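L-glyceraldehyde 3-phosphate reductase (Clostridium beijerinckii, PDB 6HG6) is an NADPH-dependent aldo-keto reductase that probably reduces aldehydes such as furfural, and so contributes to their detoxification. Local coordinates at residues 101-106 and 116-121; 166-171 and 220-225; 192-197 and 201-206. All blocks are in the same frame, centred on the assembly; numbering follows the deposited sequence. Where two conformers were deposited one is given.

Overall arrangement
All three contacts belong to one TIM barrel of eight parallel strands. Contact 2 is the core one, its centre about 6 Å from the centre of the chain. It lies at the ends of strands 162-168 and 218-222, and its chemistry is that of cofactor binding. Contact 3 is intermediate and partly buried. It runs from strand 189-195, between those two strands, out to helix 202-205, and its centre is about 6 Å from that of contact 2. It mixes apolar packing, a tyrosine-glutamate hydrogen bond and water bridges, with a salt bridge inside segment 201-206. Contact 1, about 21 Å from contact 2 between centres, is a partly buried apolar contact of a loop with helix 113-127, near the outside.

Contact 1: residues 101-106 and 116-121; sequences KMWEGP and ILASLD. With EDO (1,2-ethanediol), chain J.
Trp103 pushes the outer edge of its six-membered ring against the turn of helix 113-127 that carries Ala118 and Ser119. Only this ring of the indole touches. Its CH2 corner is 4.0 Å from Ala118 CB, which it meets obliquely. The same CH2 is 3.9 Å from Ser119 N, and this nitrogen sits at the ring edge, near the ring plane. The neighbouring Trp103 CZ3 is 4.2 Å from Ser119 CB. The indole thus abuts the helix backbone as much as its side chains.

The Trp103 side chain leaves the main chain with CG between the backbone N and the carbonyl carbon (chi1 65°), and this carries the ring toward the helix. Tyr115, one turn back on the same helix, meets the indole edge to face. Ser119 offers the tryptophan its CB and backbone, while its hydroxyl is engaged with Asn64 ND2. No hydrogen bond joins the two segments, so the contact rests on van der Waals packing.

The loop has polar ties of its own. A salt bridge from Lys101 NZ to Glu104 OE1, 3.0 Å long, lies within the loop, away from the helix contact. The backbone of Met102 is bonded to Gly108, further along the loop.

The 101-106 segment follows strand 93-98 and leads back to helix 113-127. A connecting loop folded against the helix that it precedes is a beta-alpha connection of the TIM barrel, here away from the NADPH site.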
loop_
_atom_site.group_PDB
_atom_site.type_symbol
_atom_site.label_atom_id
_atom_site.label_comp_id
_atom_site.label_asym_id
_atom_site.label_seq_id
_atom_site.Cartn_x
_atom_site.Cartn_y
_atom_site.Cartn_z
ATOM N N LYS A 101 -15.386 4.696 6.248
ATOM C CA LYS A 101 -16.404 4.379 7.269
ATOM C C LYS A 101 -15.876 3.244 8.139
ATOM O O LYS A 101 -15.474 2.185 7.595
ATOM C CB LYS A 101 -17.748 4.012 6.681
ATOM C CG LYS A 101 -18.806 3.811 7.759
ATOM C CD LYS A 101 -20.132 3.582 7.171
ATOM C CE LYS A 101 -21.176 3.413 8.234
ATOM N NZ LYS A 101 -22.502 3.424 7.610
ATOM N N MET A 102 -15.834 3.486 9.442
ATOM C CA MET A 102 -15.395 2.468 10.411
ATOM C C MET A 102 -16.558 2.099 11.328
ATOM O O MET A 102 -16.747 0.888 11.551
ATOM C CB MET A 102 -14.208 2.983 11.229
ATOM C CG MET A 102 -13.750 2.004 12.284
ATOM S SD MET A 102 -12.968 0.580 11.459
ATOM C CE MET A 102 -12.877 -0.541 12.849
ATOM N N TRP A 103 -17.278 3.065 11.898
ATOM C CA TRP A 103 -18.421 2.750 12.787
ATOM C C TRP A 103 -19.553 3.700 12.450
ATOM O O TRP A 103 -19.351 4.596 11.624
ATOM C CB TRP A 103 -18.010 2.748 14.271
ATOM C CG TRP A 103 -17.572 4.062 14.858
ATOM C CD1 TRP A 103 -18.399 5.048 15.336
ATOM C CD2 TRP A 103 -16.229 4.506 15.116
ATOM N NE1 TRP A 103 -17.648 6.096 15.815
ATOM C CE2 TRP A 103 -16.323 5.788 15.706
ATOM C CE3 TRP A 103 -14.946 4.008 14.843
ATOM C CZ2 TRP A 103 -15.195 6.523 16.081
ATOM C CZ3 TRP A 103 -13.845 4.746 15.212
ATOM C CH2 TRP A 103 -13.967 6.011 15.786
ATOM N N GLU A 104 -20.729 3.415 12.959
ATOM C CA GLU A 104 -21.924 4.184 12.564
ATOM C C GLU A 104 -21.901 5.561 13.214
ATOM O O GLU A 104 -21.277 5.702 14.241
ATOM C CB GLU A 104 -23.203 3.455 12.973
ATOM C CG GLU A 104 -23.339 2.091 12.334
ATOM C CD GLU A 104 -23.426 2.091 10.813
ATOM O OE1 GLU A 104 -24.014 3.033 10.226
ATOM O OE2 GLU A 104 -22.852 1.164 10.204
ATOM N N GLY A 105 -22.563 6.521 12.580
ATOM C CA GLY A 105 -22.802 7.842 13.184
ATOM C C GLY A 105 -21.777 8.881 12.753
ATOM O O GLY A 105 -20.856 8.595 12.011
ATOM N N PRO A 106 -21.922 10.132 13.239
ATOM C CA PRO A 106 -21.115 11.251 12.740
ATOM C C PRO A 106 -19.636 11.280 13.095
ATOM O O PRO A 106 -18.911 12.102 12.534
ATOM C CB PRO A 106 -21.852 12.469 13.322
ATOM C CG PRO A 106 -22.448 11.949 14.593
ATOM C CD PRO A 106 -22.884 10.539 14.251
ATOM N N ILE A 116 -10.507 10.692 13.724
ATOM C CA ILE A 116 -9.120 10.287 13.408
ATOM C C ILE A 116 -8.450 9.836 14.701
ATOM O O ILE A 116 -7.862 8.762 14.732
ATOM C CB ILE A 116 -8.382 11.400 12.648
ATOM C CG1 ILE A 116 -8.960 11.580 11.246
ATOM C CG2 ILE A 116 -6.899 11.136 12.682
ATOM C CD1 ILE A 116 -8.390 12.791 10.511
ATOM N N LEU A 117 -8.520 10.631 15.770
ATOM C CA LEU A 117 -7.807 10.269 17.000
ATOM C C LEU A 117 -8.499 9.117 17.718
ATOM O O LEU A 117 -7.780 8.291 18.261
ATOM C CB LEU A 117 -7.614 11.512 17.864
ATOM C CG LEU A 117 -6.748 12.609 17.229
ATOM C CD1 LEU A 117 -6.638 13.768 18.201
ATOM C CD2 LEU A 117 -5.395 12.053 16.922
ATOM N N ALA A 118 -9.814 9.097 17.823
ATOM C CA ALA A 118 -10.524 7.951 18.445
ATOM C C ALA A 118 -10.186 6.670 17.685
ATOM O O ALA A 118 -9.934 5.638 18.310
ATOM C CB ALA A 118 -12.017 8.197 18.501
ATOM N N SER A 119 -10.147 6.725 16.367
ATOM C CA SER A 119 -9.832 5.544 15.537
ATOM C C SER A 119 -8.411 5.070 15.795
ATOM O O SER A 119 -8.189 3.881 15.962
ATOM C CB SER A 119 -9.988 5.839 14.081
ATOM O OG SER A 119 -9.765 4.616 13.393
ATOM N N LEU A 120 -7.442 5.973 15.853
ATOM C CA LEU A 120 -6.050 5.555 16.106
ATOM C C LEU A 120 -5.956 4.810 17.429
ATOM O O LEU A 120 -5.280 3.843 17.485
ATOM C CB LEU A 120 -5.120 6.755 16.097
ATOM C CG LEU A 120 -3.662 6.439 16.391
ATOM C CD1 LEU A 120 -3.043 5.465 15.426
ATOM C CD2 LEU A 120 -2.888 7.743 16.442
ATOM N N ASP A 121 -6.600 5.281 18.478
ATOM C CA ASP A 121 -6.563 4.574 19.763
ATOM C C ASP A 121 -7.139 3.163 19.605
ATOM O O ASP A 121 -6.586 2.195 20.199
ATOM C CB ASP A 121 -7.321 5.380 20.811
ATOM C CG ASP A 121 -6.601 6.596 21.345
ATOM O OD1 ASP A 121 -5.397 6.735 21.012
ATOM O OD2 ASP A 121 -7.273 7.424 22.088
HETATM C C1 EDO J . -6.692 10.165 22.074
HETATM O O1 EDO J . -6.056 9.476 23.143
HETATM C C2 EDO J . -6.308 11.577 21.976
HETATM O O2 EDO J . -7.031 12.418 22.867
#

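Contact 2: residues 166-171 and 220-225; sequences GISNYN and IAFSPL. With NDP (NADPH dihydro-nicotinamide-adenine-dinucleotide phosphate), chain B.
Asn169 meets the rim of the Phe222 ring with its amide oxygen. OD1 lies at the edge, in the ring plane, 3.5 Å from Phe222 CZ. The two side chains cross at about a right angle, and the amide plane stands 89° from the ring plane. Ser168 OG approaches the same ring obliquely. Strand 189-195 lies between the two strands, and NADPH and Gln193 bridge their ends.

The aromatic contact is the broad one. One face of Phe222 lies against the nicotinamide, with NDP C3N 3.1 Å above the ring plane and over its centre. All six ring carbons touch the cofactor, and Phe222 CE1 comes to 3.2 Å from NDP C4N. A chi1 of 71° tucks the phenyl back over its own main chain, against the nicotinamide. Gln193 packs beside it.

The polar contacts surround the carboxamide. Ser168 OG is 2.9 Å from NDP O7N, but its one proton can also go to Gln193 O, and the choice is not settled. Asn169 ND2 is held by His138 O and lies close to the carboxamide nitrogen.

A backbone bond grips the pyrophosphate. Leu225 N donates to NDP O1A at 3.0 Å, with an angle of 159°. Pro224 CD touches the same oxygen at 3.4 Å, and Leu225 CD1 reaches NDP C8A on the adenine at 3.7 Å.

An aromatic side chain beneath the nicotinamide is a familiar feature of aldo-keto reductases. With Phe222 against one face, hydride from C4N probably leaves by the other face, as in the rest of the family.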
loop_
_atom_site.group_PDB
_atom_site.type_symbol
_atom_site.label_atom_id
_atom_site.label_comp_id
_atom_site.label_asym_id
_atom_site.label_seq_id
_atom_site.Cartn_x
_atom_site.Cartn_y
_atom_site.Cartn_z
ATOM N N GLY A 166 1.153 9.939 6.854
ATOM C CA GLY A 166 0.933 9.700 5.427
ATOM C C GLY A 166 -0.452 10.183 5.054
ATOM O O GLY A 166 -1.304 10.376 5.969
ATOM N N ILE A 167 -0.720 10.307 3.752
ATOM C CA ILE A 167 -2.082 10.598 3.253
ATOM C C ILE A 167 -2.358 9.629 2.113
ATOM O O ILE A 167 -1.391 9.104 1.503
ATOM C CB ILE A 167 -2.303 12.069 2.872
ATOM C CG1 ILE A 167 -1.462 12.486 1.668
ATOM C CG2 ILE A 167 -2.092 12.971 4.096
ATOM C CD1 ILE A 167 -1.602 13.937 1.301
ATOM N N SER A 168 -3.632 9.341 1.894
ATOM C CA SER A 168 -4.032 8.343 0.882
ATOM C C SER A 168 -5.147 8.891 0.019
ATOM O O SER A 168 -6.035 9.576 0.523
ATOM C CB SER A 168 -4.395 7.025 1.552
ATOM O OG SER A 168 -4.687 6.034 0.599
ATOM N N ASN A 169 -5.097 8.575 -1.279
ATOM C CA ASN A 169 -6.162 8.955 -2.214
ATOM C C ASN A 169 -6.212 10.477 -2.416
ATOM O O ASN A 169 -7.261 10.973 -2.928
ATOM C CB ASN A 169 -7.500 8.373 -1.759
ATOM C CG ASN A 169 -7.463 6.859 -1.740
ATOM O OD1 ASN A 169 -7.213 6.239 -2.782
ATOM N ND2 ASN A 169 -7.745 6.258 -0.594
ATOM N N TYR A 170 -5.151 11.217 -2.093
ATOM C CA TYR A 170 -5.133 12.672 -2.347
ATOM C C TYR A 170 -4.776 12.937 -3.805
ATOM O O TYR A 170 -4.080 12.119 -4.429
ATOM C CB TYR A 170 -4.168 13.380 -1.400
ATOM C CG TYR A 170 -4.796 13.732 -0.082
ATOM C CD1 TYR A 170 -5.379 12.775 0.715
ATOM C CD2 TYR A 170 -4.795 15.039 0.361
ATOM C CE1 TYR A 170 -5.864 13.094 1.978
ATOM C CE2 TYR A 170 -5.374 15.393 1.562
ATOM C CZ TYR A 170 -5.915 14.424 2.384
ATOM O OH TYR A 170 -6.432 14.820 3.600
ATOM N N ASN A 171 -5.298 14.041 -4.351
ATOM C CA ASN A 171 -4.840 14.539 -5.667
ATOM C C ASN A 171 -3.589 15.423 -5.454
ATOM O O ASN A 171 -3.201 15.682 -4.306
ATOM C CB ASN A 171 -5.967 15.197 -6.468
ATOM C CG ASN A 171 -6.608 16.383 -5.772
ATOM O OD1 ASN A 171 -6.051 16.931 -4.829
ATOM N ND2 ASN A 171 -7.745 16.840 -6.274
ATOM N N ILE A 220 3.218 4.948 -2.515
ATOM C CA ILE A 220 3.050 3.472 -2.452
ATOM C C ILE A 220 1.771 3.221 -3.244
ATOM O O ILE A 220 0.732 3.843 -2.973
ATOM C CB ILE A 220 3.099 2.924 -1.000
ATOM C CG1 ILE A 220 2.896 1.413 -1.016
ATOM C CG2 ILE A 220 2.108 3.583 -0.036
ATOM C CD1 ILE A 220 3.108 0.759 0.342
ATOM N N ALA A 221 1.887 2.445 -4.311
ATOM C CA ALA A 221 0.804 2.203 -5.269
ATOM C C ALA A 221 -0.010 1.003 -4.830
ATOM O O ALA A 221 0.563 -0.063 -4.619
ATOM C CB ALA A 221 1.410 1.961 -6.620
ATOM N N PHE A 222 -1.323 1.134 -4.773
ATOM C CA PHE A 222 -2.141 -0.056 -4.478
ATOM C C PHE A 222 -3.016 -0.439 -5.659
ATOM O O PHE A 222 -3.171 0.344 -6.632
ATOM C CB PHE A 222 -2.893 0.155 -3.191
ATOM C CG PHE A 222 -4.010 1.145 -3.244
ATOM C CD1 PHE A 222 -5.280 0.745 -3.613
ATOM C CD2 PHE A 222 -3.826 2.421 -2.737
ATOM C CE1 PHE A 222 -6.335 1.648 -3.570
ATOM C CE2 PHE A 222 -4.896 3.310 -2.666
ATOM C CZ PHE A 222 -6.135 2.937 -3.098
ATOM N N SER A 223 -3.578 -1.647 -5.574
ATOM C CA SER A 223 -4.394 -2.290 -6.625
ATOM C C SER A 223 -3.638 -2.317 -7.949
ATOM O O SER A 223 -4.222 -2.016 -8.990
ATOM C CB SER A 223 -5.700 -1.587 -6.808
ATOM O OG SER A 223 -6.460 -2.270 -7.779
ATOM N N PRO A 224 -2.337 -2.686 -7.958
ATOM C CA PRO A 224 -1.576 -2.754 -9.212
ATOM C C PRO A 224 -2.079 -3.811 -10.209
ATOM O O PRO A 224 -1.686 -3.735 -11.376
ATOM C CB PRO A 224 -0.185 -3.189 -8.741
ATOM C CG PRO A 224 -0.468 -3.932 -7.441
ATOM C CD PRO A 224 -1.537 -3.091 -6.795
ATOM N N LEU A 225 -2.871 -4.803 -9.751
ATOM C CA LEU A 225 -3.366 -5.878 -10.645
ATOM C C LEU A 225 -4.788 -5.587 -11.106
ATOM O O LEU A 225 -5.339 -6.436 -11.825
ATOM C CB LEU A 225 -3.206 -7.253 -9.996
ATOM C CG LEU A 225 -1.791 -7.542 -9.503
ATOM C CD1 LEU A 225 -1.692 -8.899 -8.821
ATOM C CD2 LEU A 225 -0.777 -7.416 -10.624
HETATM P PA NDP B . -3.386 -6.403 -5.919
HETATM O O1A NDP B . -3.853 -5.519 -7.027
HETATM O O2A NDP B . -1.964 -6.817 -5.713
HETATM O O5B NDP B . -4.328 -7.704 -5.833
HETATM C C5B NDP B . -4.048 -8.721 -4.835
HETATM C C4B NDP B . -4.776 -9.989 -5.195
HETATM O O4B NDP B . -4.377 -10.372 -6.537
HETATM C C3B NDP B . -4.492 -11.222 -4.326
HETATM O O3B NDP B . -5.342 -11.323 -3.186
HETATM C C2B NDP B . -4.754 -12.348 -5.318
HETATM O O2B NDP B . -6.167 -12.509 -5.406
HETATM C C1B NDP B . -4.210 -11.767 -6.617
HETATM N N9A NDP B . -2.797 -12.012 -6.879
HETATM C C8A NDP B . -1.720 -11.525 -6.179
HETATM N N7A NDP B . -0.565 -11.873 -6.690
HETATM C C5A NDP B . -0.898 -12.637 -7.799
HETATM C C6A NDP B . -0.114 -13.296 -8.766
HETATM N N6A NDP B . 1.217 -13.289 -8.766
HETATM N N1A NDP B . -0.764 -13.965 -9.754
HETATM C C2A NDP B . -2.105 -13.966 -9.748
HETATM N N3A NDP B . -2.942 -13.376 -8.898
HETATM C C4A NDP B . -2.271 -12.719 -7.935
HETATM O O3 NDP B . -3.736 -5.653 -4.529
HETATM P PN NDP B . -5.075 -5.333 -3.712
HETATM O O1N NDP B . -5.391 -6.542 -2.897
HETATM O O2N NDP B . -6.123 -4.731 -4.591
HETATM O O5D NDP B . -4.528 -4.173 -2.734
HETATM C C5D NDP B . -3.254 -4.394 -2.074
HETATM C C4D NDP B . -3.208 -3.578 -0.804
HETATM O O4D NDP B . -3.328 -2.182 -1.133
HETATM C C3D NDP B . -4.344 -3.796 0.192
HETATM O O3D NDP B . -4.138 -4.990 0.932
HETATM C C2D NDP B . -4.222 -2.511 1.020
HETATM O O2D NDP B . -3.175 -2.628 1.947
HETATM C C1D NDP B . -3.890 -1.468 -0.043
HETATM N N1N NDP B . -5.094 -0.734 -0.511
HETATM C C2N NDP B . -5.253 0.590 -0.185
HETATM C C3N NDP B . -6.442 1.249 -0.340
HETATM C C7N NDP B . -6.532 2.701 0.050
HETATM O O7N NDP B . -5.578 3.270 0.614
HETATM N N7N NDP B . -7.681 3.323 -0.212
HETATM C C4N NDP B . -7.597 0.466 -0.903
HETATM C C5N NDP B . -7.259 -0.882 -1.406
HETATM C C6N NDP B . -6.051 -1.382 -1.269
HETATM P P2B NDP B . -6.725 -13.994 -5.714
HETATM O O1X NDP B . -5.800 -15.091 -5.225
HETATM O O2X NDP B . -8.071 -14.034 -5.009
HETATM O O3X NDP B . -6.854 -13.976 -7.230
#

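Contact 3: residues 192-197 and 201-206; sequences NQNRYS and RTIENN. With NDP (NADPH dihydro-nicotinamide-adenine-dinucleotide phosphate), chain B; EDO (1,2-ethanediol), chain H.
Ile203 sits over one face of the Tyr196 ring, the two side chains crossing at about a right angle. Its CD1 is 3.7 Å from the ring centroid and 18° off the ring normal, a CH-pi contact. CG1 lies nearer the rim, 3.5 Å from Tyr196 CD1. The other branch turns inward, with Ile203 CG2 3.5 Å from Asn194 CB. One isoleucine fills the angle between Asn194 and Tyr196, its chi1 of 69° sending CG1 to the tyrosine and CG2 to the asparagine.

Glu204 comes at the edge of the same ring. Its carboxylate is turned 69° from the ring plane. Tyr196 OH donates to Glu204 OE2 at a very short 2.4 Å, so the exact length is doubtful. The hydroxyl is also bonded to Lys209 NZ.

These residues tie the end of barrel strand 189-195 to the loop that follows it in the TIM barrel, where the weakly bonded helix 202-205 folds back on the strand. On the barrel side Gln193, an NADPH-binding residue, brings NE2 to 2.9 Å from NDP C2N.

The other oxygen of Glu204 holds Arg201. Arg201 NH2 donates to OE1 at 3.1 Å, onto its syn lone pair and in the guanidinium plane. Arg201 also reaches Ile198 O through NE and Asp326 through NH1, so the guanidinium is fixed at three points.

Two waters bridge the segments, one between side-chain amides and one between backbone groups. The first takes a bond from Asn194 ND2 and a weak one from Asn206 ND2. The other links Arg195 O to Ile203 N. Asn194 ND2 is further bonded to Tyr170 O.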
loop_
_atom_site.group_PDB
_atom_site.type_symbol
_atom_site.label_atom_id
_atom_site.label_comp_id
_atom_site.label_asym_id
_atom_site.label_seq_id
_atom_site.Cartn_x
_atom_site.Cartn_y
_atom_site.Cartn_z
ATOM N N ASN A 192 2.553 9.069 0.268
ATOM C CA ASN A 192 1.196 9.059 -0.328
ATOM C C ASN A 192 0.872 7.616 -0.712
ATOM O O ASN A 192 1.739 6.958 -1.313
ATOM C CB ASN A 192 1.159 9.873 -1.601
ATOM C CG ASN A 192 1.335 11.333 -1.335
ATOM O OD1 ASN A 192 0.338 11.976 -1.057
ATOM N ND2 ASN A 192 2.572 11.829 -1.472
ATOM N N GLN A 193 -0.336 7.161 -0.433
ATOM C CA GLN A 193 -0.820 5.838 -0.858
ATOM C C GLN A 193 -1.956 6.060 -1.844
ATOM O O GLN A 193 -2.978 6.627 -1.472
ATOM C CB GLN A 193 -1.231 4.951 0.303
ATOM C CG GLN A 193 -1.737 3.604 -0.158
ATOM C CD GLN A 193 -1.875 2.644 0.994
ATOM O OE1 GLN A 193 -1.024 2.579 1.892
ATOM N NE2 GLN A 193 -2.959 1.916 0.960
ATOM N N ASN A 194 -1.773 5.613 -3.077
ATOM C CA ASN A 194 -2.724 5.870 -4.178
ATOM C C ASN A 194 -2.874 4.644 -5.080
ATOM O O ASN A 194 -1.927 3.874 -5.251
ATOM C CB ASN A 194 -2.349 7.102 -5.001
ATOM C CG ASN A 194 -2.404 8.410 -4.249
ATOM O OD1 ASN A 194 -1.547 8.649 -3.404
ATOM N ND2 ASN A 194 -3.417 9.233 -4.530
ATOM N N ARG A 195 -4.055 4.498 -5.647
ATOM C CA ARG A 195 -4.349 3.416 -6.614
ATOM C C ARG A 195 -3.582 3.740 -7.888
ATOM O O ARG A 195 -3.666 4.881 -8.336
ATOM C CB ARG A 195 -5.850 3.330 -6.919
ATOM C CG ARG A 195 -6.256 2.061 -7.660
ATOM C CD ARG A 195 -7.776 1.843 -7.811
ATOM N NE ARG A 195 -8.480 1.913 -6.535
ATOM C CZ ARG A 195 -9.056 3.011 -6.017
ATOM N NH1 ARG A 195 -9.041 4.168 -6.673
ATOM N NH2 ARG A 195 -9.627 2.950 -4.823
ATOM N N TYR A 196 -2.866 2.760 -8.428
ATOM C CA TYR A 196 -2.083 2.930 -9.677
ATOM C C TYR A 196 -1.876 1.588 -10.343
ATOM O O TYR A 196 -1.448 0.661 -9.654
ATOM C CB TYR A 196 -0.738 3.574 -9.345
ATOM C CG TYR A 196 0.078 4.063 -10.510
ATOM C CD1 TYR A 196 -0.494 4.693 -11.604
ATOM C CD2 TYR A 196 1.460 3.934 -10.510
ATOM C CE1 TYR A 196 0.280 5.138 -12.676
ATOM C CE2 TYR A 196 2.244 4.422 -11.541
ATOM C CZ TYR A 196 1.663 5.027 -12.637
ATOM O OH TYR A 196 2.459 5.476 -13.659
ATOM N N SER A 197 -2.201 1.494 -11.622
ATOM C CA SER A 197 -1.979 0.266 -12.415
ATOM C C SER A 197 -1.855 0.652 -13.878
ATOM O O SER A 197 -2.175 1.783 -14.237
ATOM C CB SER A 197 -3.099 -0.715 -12.259
ATOM O OG SER A 197 -4.257 -0.191 -12.878
ATOM N N ARG A 201 -4.617 5.271 -14.484
ATOM C CA ARG A 201 -3.584 6.324 -14.607
ATOM C C ARG A 201 -3.973 7.569 -13.823
ATOM O O ARG A 201 -3.439 8.652 -14.139
ATOM C CB ARG A 201 -3.412 6.656 -16.088
ATOM C CG ARG A 201 -3.092 5.446 -16.949
ATOM C CD ARG A 201 -1.927 4.602 -16.440
ATOM N NE ARG A 201 -1.551 3.619 -17.456
ATOM C CZ ARG A 201 -0.668 3.794 -18.443
ATOM N NH1 ARG A 201 -0.466 2.813 -19.299
ATOM N NH2 ARG A 201 0.003 4.924 -18.596
ATOM N N THR A 202 -4.916 7.468 -12.885
ATOM C CA THR A 202 -5.415 8.635 -12.130
ATOM C C THR A 202 -4.257 9.507 -11.628
ATOM O O THR A 202 -4.317 10.734 -11.865
ATOM C CB THR A 202 -6.325 8.233 -10.962
ATOM O OG1 THR A 202 -7.431 7.567 -11.551
ATOM C CG2 THR A 202 -6.819 9.423 -10.155
ATOM N N ILE A 203 -3.232 8.926 -11.019
ATOM C CA ILE A 203 -2.141 9.737 -10.386
ATOM C C ILE A 203 -1.268 10.406 -11.466
ATOM O O ILE A 203 -0.495 11.312 -11.107
ATOM C CB ILE A 203 -1.303 8.923 -9.368
ATOM C CG1 ILE A 203 -0.446 7.838 -10.024
ATOM C CG2 ILE A 203 -2.166 8.346 -8.255
ATOM C CD1 ILE A 203 0.582 7.258 -9.075
ATOM N N GLU A 204 -1.361 9.981 -12.725
ATOM C CA GLU A 204 -0.608 10.604 -13.848
ATOM C C GLU A 204 -1.380 11.851 -14.310
ATOM O O GLU A 204 -0.772 12.694 -14.995
ATOM C CB GLU A 204 -0.430 9.610 -15.002
ATOM C CG GLU A 204 0.432 8.393 -14.688
ATOM C CD GLU A 204 0.586 7.362 -15.810
ATOM O OE1 GLU A 204 -0.035 7.539 -16.892
ATOM O OE2 GLU A 204 1.333 6.380 -15.631
ATOM N N ASN A 205 -2.679 11.944 -14.001
ATOM C CA ASN A 205 -3.610 12.975 -14.537
ATOM C C ASN A 205 -4.170 13.932 -13.474
ATOM O O ASN A 205 -4.662 15.014 -13.870
ATOM C CB ASN A 205 -4.778 12.289 -15.251
ATOM C CG ASN A 205 -4.297 11.394 -16.375
ATOM O OD1 ASN A 205 -3.404 11.765 -17.110
ATOM N ND2 ASN A 205 -4.873 10.216 -16.515
ATOM N N ASN A 206 -4.107 13.595 -12.193
ATOM C CA ASN A 206 -4.657 14.470 -11.120
ATOM C C ASN A 206 -3.521 15.197 -10.379
ATOM O O ASN A 206 -3.777 15.746 -9.326
ATOM C CB ASN A 206 -5.519 13.672 -10.141
ATOM C CG ASN A 206 -4.710 12.754 -9.261
ATOM O OD1 ASN A 206 -3.493 12.673 -9.413
ATOM N ND2 ASN A 206 -5.375 12.082 -8.329
HETATM P PA NDP B . -3.386 -6.403 -5.919
HETATM O O1A NDP B . -3.853 -5.519 -7.027
HETATM O O2A NDP B . -1.964 -6.817 -5.713
HETATM O O5B NDP B . -4.328 -7.704 -5.833
HETATM C C5B NDP B . -4.048 -8.721 -4.835
HETATM C C4B NDP B . -4.776 -9.989 -5.195
HETATM O O4B NDP B . -4.377 -10.372 -6.537
HETATM C C3B NDP B . -4.492 -11.222 -4.326
HETATM O O3B NDP B . -5.342 -11.323 -3.186
HETATM C C2B NDP B . -4.754 -12.348 -5.318
HETATM O O2B NDP B . -6.167 -12.509 -5.406
HETATM C C1B NDP B . -4.210 -11.767 -6.617
HETATM N N9A NDP B . -2.797 -12.012 -6.879
HETATM C C8A NDP B . -1.720 -11.525 -6.179
HETATM N N7A NDP B . -0.565 -11.873 -6.690
HETATM C C5A NDP B . -0.898 -12.637 -7.799
HETATM C C6A NDP B . -0.114 -13.296 -8.766
HETATM N N6A NDP B . 1.217 -13.289 -8.766
HETATM N N1A NDP B . -0.764 -13.965 -9.754
HETATM C C2A NDP B . -2.105 -13.966 -9.748
HETATM N N3A NDP B . -2.942 -13.376 -8.898
HETATM C C4A NDP B . -2.271 -12.719 -7.935
HETATM O O3 NDP B . -3.736 -5.653 -4.529
HETATM P PN NDP B . -5.075 -5.333 -3.712
HETATM O O1N NDP B . -5.391 -6.542 -2.897
HETATM O O2N NDP B . -6.123 -4.731 -4.591
HETATM O O5D NDP B . -4.528 -4.173 -2.734
HETATM C C5D NDP B . -3.254 -4.394 -2.074
HETATM C C4D NDP B . -3.208 -3.578 -0.804
HETATM O O4D NDP B . -3.328 -2.182 -1.133
HETATM C C3D NDP B . -4.344 -3.796 0.192
HETATM O O3D NDP B . -4.138 -4.990 0.932
HETATM C C2D NDP B . -4.222 -2.511 1.020
HETATM O O2D NDP B . -3.175 -2.628 1.947
HETATM C C1D NDP B . -3.890 -1.468 -0.043
HETATM N N1N NDP B . -5.094 -0.734 -0.511
HETATM C C2N NDP B . -5.253 0.590 -0.185
HETATM C C3N NDP B . -6.442 1.249 -0.340
HETATM C C7N NDP B . -6.532 2.701 0.050
HETATM O O7N NDP B . -5.578 3.270 0.614
HETATM N N7N NDP B . -7.681 3.323 -0.212
HETATM C C4N NDP B . -7.597 0.466 -0.903
HETATM C C5N NDP B . -7.259 -0.882 -1.406
HETATM C C6N NDP B . -6.051 -1.382 -1.269
HETATM P P2B NDP B . -6.725 -13.994 -5.714
HETATM O O1X NDP B . -5.800 -15.091 -5.225
HETATM O O2X NDP B . -8.071 -14.034 -5.009
HETATM O O3X NDP B . -6.854 -13.976 -7.230
HETATM C C1 EDO H . 0.548 16.815 -13.635
HETATM O O1 EDO H . 0.718 17.961 -12.803
HETATM C C2 EDO H . -0.884 16.461 -13.829
HETATM O O2 EDO H . -1.137 15.077 -13.665
HETATM O O HOH W 1 -5.351 9.214 -6.743
HETATM O O HOH W 2 -3.482 6.093 -10.685
#